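PDB 6CMK: AztD protein from Citrobacter koseri, which acts as a periplasmic zinc chaperone, binding zinc ions and passing one directly to the solute-binding protein AztC of the AztABCD transport system. Local coordinates for residues T231-I236 against I281-T286; K266-F271 against I325-G330. All blocks are in the same frame, centred on the assembly; numbering follows the deposited sequence. Where two conformers were deposited one is given.

Contact 1 (T231-I236 against I281-T286); sequences TGLLLI and ILVDPT
Leu-235 meets a proline ring rather than a partner strand: its CD1 methyl stops 3.8 Å from CB of Pro-285, a residue lying just beyond the end of strand 279-283. The two side chains cross at about a right angle, and the leucine is fully drawn out to make the touch. Its CG lies anti to the carbonyl carbon (chi1 -63°), and CD1 is the branch that continues the chain farthest from the backbone. Two residues earlier, Leu-233 points to the same side and approaches Val-283 tip to tip, with CD1 3.9 Å from CG1 and 4.1 Å from CG2 of the valine, so that one methyl faces both valine branches. Leu-233 was modelled in two conformers, and this second touch therefore describes one of them.

The example illustrates how neighbouring sheets can pack through aliphatic side-chain atoms while their backbones stay well apart; even the closest alpha carbons, those of Leu-235 and Pro-285, are separated by 7.7 Å. All four touching residues are buried. The proline belongs to a turn with its own internal bond: the backbone N of Thr-286 donates to OD1 of Asp-284 over 3.0 Å, forming an Asx turn. The oxygen is approached on its anti side, with the donor 35° out of the carboxylate plane.

Both segments involve the third strand of a four-stranded antiparallel sheet, in two successive blades of the beta propeller. Around the leucine pair, Thr-224, Ala-226 and Ser-228 contribute from strand 224-228 and Arg-246 from strand 244-249. Val-283 packs on Leu-248 of that same blade and on Phe-291 of strand 291-295 in its own.

Contact 2 (K266-F271 against I325-G330); sequences KGMQYF and IDVLKG
Val-327 buries the most surface here and lays both methyls against Tyr-270, while CG1 also receives the methyl of Met-268. CG1 sits over the middle of the Tyr-270 ring, 3.8 Å from the centroid and only 5° off the ring normal, a nearly ideal CH-pi contact. CG2 lies instead by the phenol end, 3.8 Å from OH of the tyrosine. The ring is brought there by a first torsion of 67°, which tucks it back over its own main chain.

Met-268 is the other main contributor. Its chain runs extended as far as the sulfur and then bends, so that the terminal methyl turns onto the valine: CE is 3.7 Å from CG1 of Val-327, the very methyl that covers the ring. The two side chains run past one another, pointing oppositely. Leu-328 adds a smaller, more exposed touch, its CD2 3.9 Å from SD of Met-268, with the two side chains crossing obliquely. Valine and leucine thus share one methionine: the bend at the thioether lets CE meet Val-327 while SD lies against Leu-328.

The chain carrying the valine bends through an Asx motif. The backbone N of Lys-329 donates to OD1 of Asp-326 over 3.1 Å in a fairly straight bond (166°), arriving from above the carboxylate plane. On the opposing segment, Met-268 also packs on Pro-341 of the second subunit. Val-327 lies beside a bound triethylene glycol, probably taken up from the crystallisation liquor.

Away from the annotated zinc sites, the loop joining the first two strands of one blade meets the turn between the third and fourth strands of the next, inter-blade packing of the kind expected in a beta propeller.

Overall arrangement
Both contacts join successive blades of the propeller, and the sheet of strands 262-264, 271-274, 279-283 and 291-295 is common to them. Contact 1 ties it to the preceding sheet, contact 2 to the following one. Their centres are about 13 Å apart, and their segments alternate along the chain: 231-236, 266-271, 281-286, 325-330. Within the shared blade they meet directly: Val-283 N lies 2.8 Å from Phe-271 O, probably a hydrogen bond between adjacent strands, and Pro-285 packs on the Phe-271 ring. Side chains of this one blade therefore reach both of its neighbours, and three successive blades are joined by inter-blade packing.

Contact 1 (T231-I236 against I281-T286)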
loop_
_atom_site.group_PDB
_atom_site.type_symbol
_atom_site.label_atom_id
_atom_site.label_comp_id
_atom_site.label_asym_id
_atom_site.label_seq_id
_atom_site.Cartn_x
_atom_site.Cartn_y
_atom_site.Cartn_z
ATOM N N THR B 231 -17.413 23.198 15.714
ATOM C CA THR B 231 -17.346 22.526 17.009
ATOM C C THR B 231 -16.255 21.464 17.105
ATOM O O THR B 231 -15.925 21.046 18.218
ATOM C CB THR B 231 -18.687 21.860 17.341
ATOM O OG1 THR B 231 -19.023 20.896 16.333
ATOM C CG2 THR B 231 -19.790 22.899 17.446
ATOM N N GLY B 232 -15.694 21.022 15.993
ATOM C CA GLY B 232 -14.758 19.908 16.034
ATOM C C GLY B 232 -14.616 19.287 14.656
ATOM O O GLY B 232 -14.830 19.948 13.638
ATOM N N LEU B 233 -14.245 18.010 14.652
ATOM C CA LEU B 233 -14.136 17.232 13.429
ATOM C C LEU B 233 -15.139 16.092 13.463
ATOM O O LEU B 233 -15.358 15.477 14.511
ATOM C CB LEU B 233 -12.727 16.636 13.246
ATOM C CG LEU B 233 -11.519 17.553 13.446
ATOM C CD1 LEU B 233 -10.217 16.820 13.119
ATOM C CD2 LEU B 233 -11.627 18.817 12.615
ATOM N N LEU B 234 -15.744 15.820 12.315
ATOM C CA LEU B 234 -16.457 14.574 12.098
ATOM C C LEU B 234 -15.435 13.587 11.564
ATOM O O LEU B 234 -14.666 13.921 10.658
ATOM C CB LEU B 234 -17.601 14.742 11.104
ATOM C CG LEU B 234 -18.722 15.704 11.475
ATOM C CD1 LEU B 234 -19.750 15.703 10.370
ATOM C CD2 LEU B 234 -19.375 15.344 12.799
ATOM N N LEU B 235 -15.401 12.394 12.146
ATOM C CA LEU B 235 -14.458 11.358 11.758
ATOM C C LEU B 235 -15.261 10.185 11.229
ATOM O O LEU B 235 -16.194 9.732 11.893
ATOM C CB LEU B 235 -13.588 10.928 12.940
ATOM C CG LEU B 235 -12.689 12.031 13.501
ATOM C CD1 LEU B 235 -11.910 11.553 14.703
ATOM C CD2 LEU B 235 -11.737 12.550 12.433
ATOM N N ILE B 236 -14.912 9.720 10.033
ATOM C CA ILE B 236 -15.698 8.722 9.307
ATOM C C ILE B 236 -14.838 7.491 9.059
ATOM O O ILE B 236 -13.693 7.604 8.616
ATOM C CB ILE B 236 -16.215 9.272 7.961
ATOM C CG1 ILE B 236 -16.857 10.662 8.132
ATOM C CG2 ILE B 236 -17.222 8.306 7.331
ATOM C CD1 ILE B 236 -17.031 11.390 6.821
ATOM N N ILE B 281 -3.444 23.168 13.787
ATOM C CA ILE B 281 -3.585 22.133 14.801
ATOM C C ILE B 281 -3.233 20.794 14.181
ATOM O O ILE B 281 -3.488 20.534 13.000
ATOM C CB ILE B 281 -4.991 22.060 15.440
ATOM C CG1 ILE B 281 -6.091 22.037 14.377
ATOM C CG2 ILE B 281 -5.180 23.195 16.434
ATOM C CD1 ILE B 281 -7.430 21.576 14.928
ATOM N N LEU B 282 -2.632 19.949 15.007
ATOM C CA LEU B 282 -2.302 18.578 14.669
ATOM C C LEU B 282 -3.253 17.688 15.449
ATOM O O LEU B 282 -3.430 17.882 16.657
ATOM C CB LEU B 282 -0.856 18.254 15.032
ATOM C CG LEU B 282 0.302 18.832 14.209
ATOM C CD1 LEU B 282 0.234 20.333 14.059
ATOM C CD2 LEU B 282 1.594 18.425 14.908
ATOM N N VAL B 283 -3.877 16.738 14.763
ATOM C CA VAL B 283 -4.932 15.925 15.351
ATOM C C VAL B 283 -4.592 14.458 15.152
ATOM O O VAL B 283 -4.351 14.025 14.022
ATOM C CB VAL B 283 -6.313 16.234 14.741
ATOM C CG1 VAL B 283 -7.400 15.562 15.553
ATOM C CG2 VAL B 283 -6.544 17.745 14.690
ATOM N N ASP B 284 -4.607 13.694 16.248
ATOM C CA ASP B 284 -4.428 12.246 16.192
ATOM C C ASP B 284 -5.776 11.565 16.399
ATOM O O ASP B 284 -6.252 11.478 17.540
ATOM C CB ASP B 284 -3.428 11.794 17.254
ATOM C CG ASP B 284 -3.084 10.319 17.140
ATOM O OD1 ASP B 284 -3.815 9.572 16.448
ATOM O OD2 ASP B 284 -2.071 9.911 17.740
ATOM N N PRO B 285 -6.433 11.079 15.342
ATOM C CA PRO B 285 -7.784 10.526 15.503
ATOM C C PRO B 285 -7.809 9.164 16.170
ATOM O O PRO B 285 -8.901 8.671 16.488
ATOM C CB PRO B 285 -8.285 10.440 14.064
ATOM C CG PRO B 285 -7.048 10.144 13.285
ATOM C CD PRO B 285 -5.971 10.979 13.944
ATOM N N THR B 286 -6.651 8.539 16.375
ATOM C CA THR B 286 -6.581 7.245 17.032
ATOM C C THR B 286 -6.357 7.353 18.535
ATOM O O THR B 286 -6.438 6.331 19.224
ATOM C CB THR B 286 -5.457 6.402 16.408
ATOM O OG1 THR B 286 -4.180 6.909 16.822
ATOM C CG2 THR B 286 -5.537 6.426 14.874
#

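Contact 2 (K266-F271 against I325-G330)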
loop_
_atom_site.group_PDB
_atom_site.type_symbol
_atom_site.label_atom_id
_atom_site.label_comp_id
_atom_site.label_asym_id
_atom_site.label_seq_id
_atom_site.Cartn_x
_atom_site.Cartn_y
_atom_site.Cartn_z
ATOM N N LYS B 266 -0.111 10.452 5.342
ATOM C CA LYS B 266 -0.168 9.290 4.455
ATOM C C LYS B 266 0.368 8.018 5.098
ATOM O O LYS B 266 -0.321 6.990 5.096
ATOM C CB LYS B 266 0.586 9.573 3.153
ATOM C CG LYS B 266 -0.303 10.152 2.066
ATOM C CD LYS B 266 -0.467 9.202 0.884
ATOM C CE LYS B 266 -1.142 7.887 1.268
ATOM N NZ LYS B 266 -2.006 7.364 0.166
ATOM N N GLY B 267 1.576 8.058 5.649
ATOM C CA GLY B 267 2.158 6.873 6.250
ATOM C C GLY B 267 1.836 6.697 7.711
ATOM O O GLY B 267 2.047 5.628 8.284
ATOM N N MET B 268 1.301 7.744 8.314
ATOM C CA MET B 268 0.917 7.795 9.709
ATOM C C MET B 268 -0.444 8.477 9.730
ATOM O O MET B 268 -0.707 9.340 8.892
ATOM C CB MET B 268 1.993 8.577 10.483
ATOM C CG MET B 268 1.799 8.815 11.956
ATOM S SD MET B 268 3.359 9.508 12.580
ATOM C CE MET B 268 3.161 11.253 12.250
ATOM N N GLN B 269 -1.326 8.073 10.651
ATOM C CA GLN B 269 -2.674 8.645 10.699
ATOM C C GLN B 269 -2.694 9.901 11.559
ATOM O O GLN B 269 -2.513 9.831 12.782
ATOM C CB GLN B 269 -3.690 7.634 11.216
ATOM C CG GLN B 269 -3.987 6.561 10.204
ATOM C CD GLN B 269 -5.161 5.698 10.611
ATOM O OE1 GLN B 269 -5.031 4.807 11.446
ATOM N NE2 GLN B 269 -6.327 5.987 10.044
ATOM N N TYR B 270 -2.944 11.047 10.919
ATOM C CA TYR B 270 -3.144 12.311 11.613
ATOM C C TYR B 270 -3.776 13.286 10.635
ATOM O O TYR B 270 -3.761 13.074 9.422
ATOM C CB TYR B 270 -1.827 12.891 12.159
ATOM C CG TYR B 270 -0.849 13.337 11.093
ATOM C CD1 TYR B 270 0.106 12.465 10.574
ATOM C CD2 TYR B 270 -0.875 14.634 10.601
ATOM C CE1 TYR B 270 1.008 12.880 9.603
ATOM C CE2 TYR B 270 0.010 15.049 9.631
ATOM C CZ TYR B 270 0.953 14.180 9.141
ATOM O OH TYR B 270 1.821 14.604 8.175
ATOM N N PHE B 271 -4.293 14.388 11.182
ATOM C CA PHE B 271 -4.753 15.500 10.377
ATOM C C PHE B 271 -4.058 16.767 10.837
ATOM O O PHE B 271 -3.701 16.909 12.008
ATOM C CB PHE B 271 -6.274 15.654 10.465
ATOM C CG PHE B 271 -7.007 14.453 9.984
ATOM C CD1 PHE B 271 -7.161 14.235 8.633
ATOM C CD2 PHE B 271 -7.501 13.520 10.879
ATOM C CE1 PHE B 271 -7.804 13.106 8.172
ATOM C CE2 PHE B 271 -8.154 12.392 10.428
ATOM C CZ PHE B 271 -8.306 12.181 9.074
ATOM N N ILE B 325 7.389 20.773 9.682
ATOM C CA ILE B 325 6.630 20.379 10.864
ATOM C C ILE B 325 7.048 18.975 11.270
ATOM O O ILE B 325 6.855 18.018 10.511
ATOM C CB ILE B 325 5.117 20.412 10.610
ATOM C CG1 ILE B 325 4.682 21.777 10.089
ATOM C CG2 ILE B 325 4.373 20.031 11.886
ATOM C CD1 ILE B 325 5.055 22.925 11.000
ATOM N N ASP B 326 7.567 18.851 12.489
ATOM C CA ASP B 326 7.804 17.549 13.118
ATOM C C ASP B 326 6.513 17.175 13.829
ATOM O O ASP B 326 6.194 17.714 14.893
ATOM C CB ASP B 326 8.988 17.618 14.072
ATOM C CG ASP B 326 9.293 16.285 14.731
ATOM O OD1 ASP B 326 8.383 15.436 14.855
ATOM O OD2 ASP B 326 10.459 16.087 15.129
ATOM N N VAL B 327 5.758 16.262 13.219
ATOM C CA VAL B 327 4.398 15.979 13.665
ATOM C C VAL B 327 4.398 15.305 15.032
ATOM O O VAL B 327 3.537 15.582 15.874
ATOM C CB VAL B 327 3.671 15.132 12.602
ATOM C CG1 VAL B 327 2.279 14.765 13.054
ATOM C CG2 VAL B 327 3.600 15.907 11.291
ATOM N N LEU B 328 5.355 14.416 15.279
ATOM C CA LEU B 328 5.392 13.730 16.569
ATOM C C LEU B 328 5.844 14.650 17.697
ATOM O O LEU B 328 5.356 14.522 18.825
ATOM C CB LEU B 328 6.286 12.493 16.463
ATOM C CG LEU B 328 5.652 11.491 15.484
ATOM C CD1 LEU B 328 6.595 10.363 15.103
ATOM C CD2 LEU B 328 4.360 10.917 16.062
ATOM N N LYS B 329 6.747 15.589 17.425
ATOM C CA LYS B 329 7.122 16.546 18.457
ATOM C C LYS B 329 6.134 17.697 18.574
ATOM O O LYS B 329 6.123 18.388 19.597
ATOM C CB LYS B 329 8.522 17.090 18.185
ATOM C CG LYS B 329 9.613 16.032 18.238
ATOM C CD LYS B 329 10.997 16.653 18.133
ATOM C CE LYS B 329 12.060 15.748 18.732
ATOM N NZ LYS B 329 13.399 16.394 18.730
ATOM N N GLY B 330 5.299 17.913 17.561
ATOM C CA GLY B 330 4.335 18.993 17.619
ATOM C C GLY B 330 4.966 20.366 17.536
ATOM O O GLY B 330 4.538 21.286 18.247
#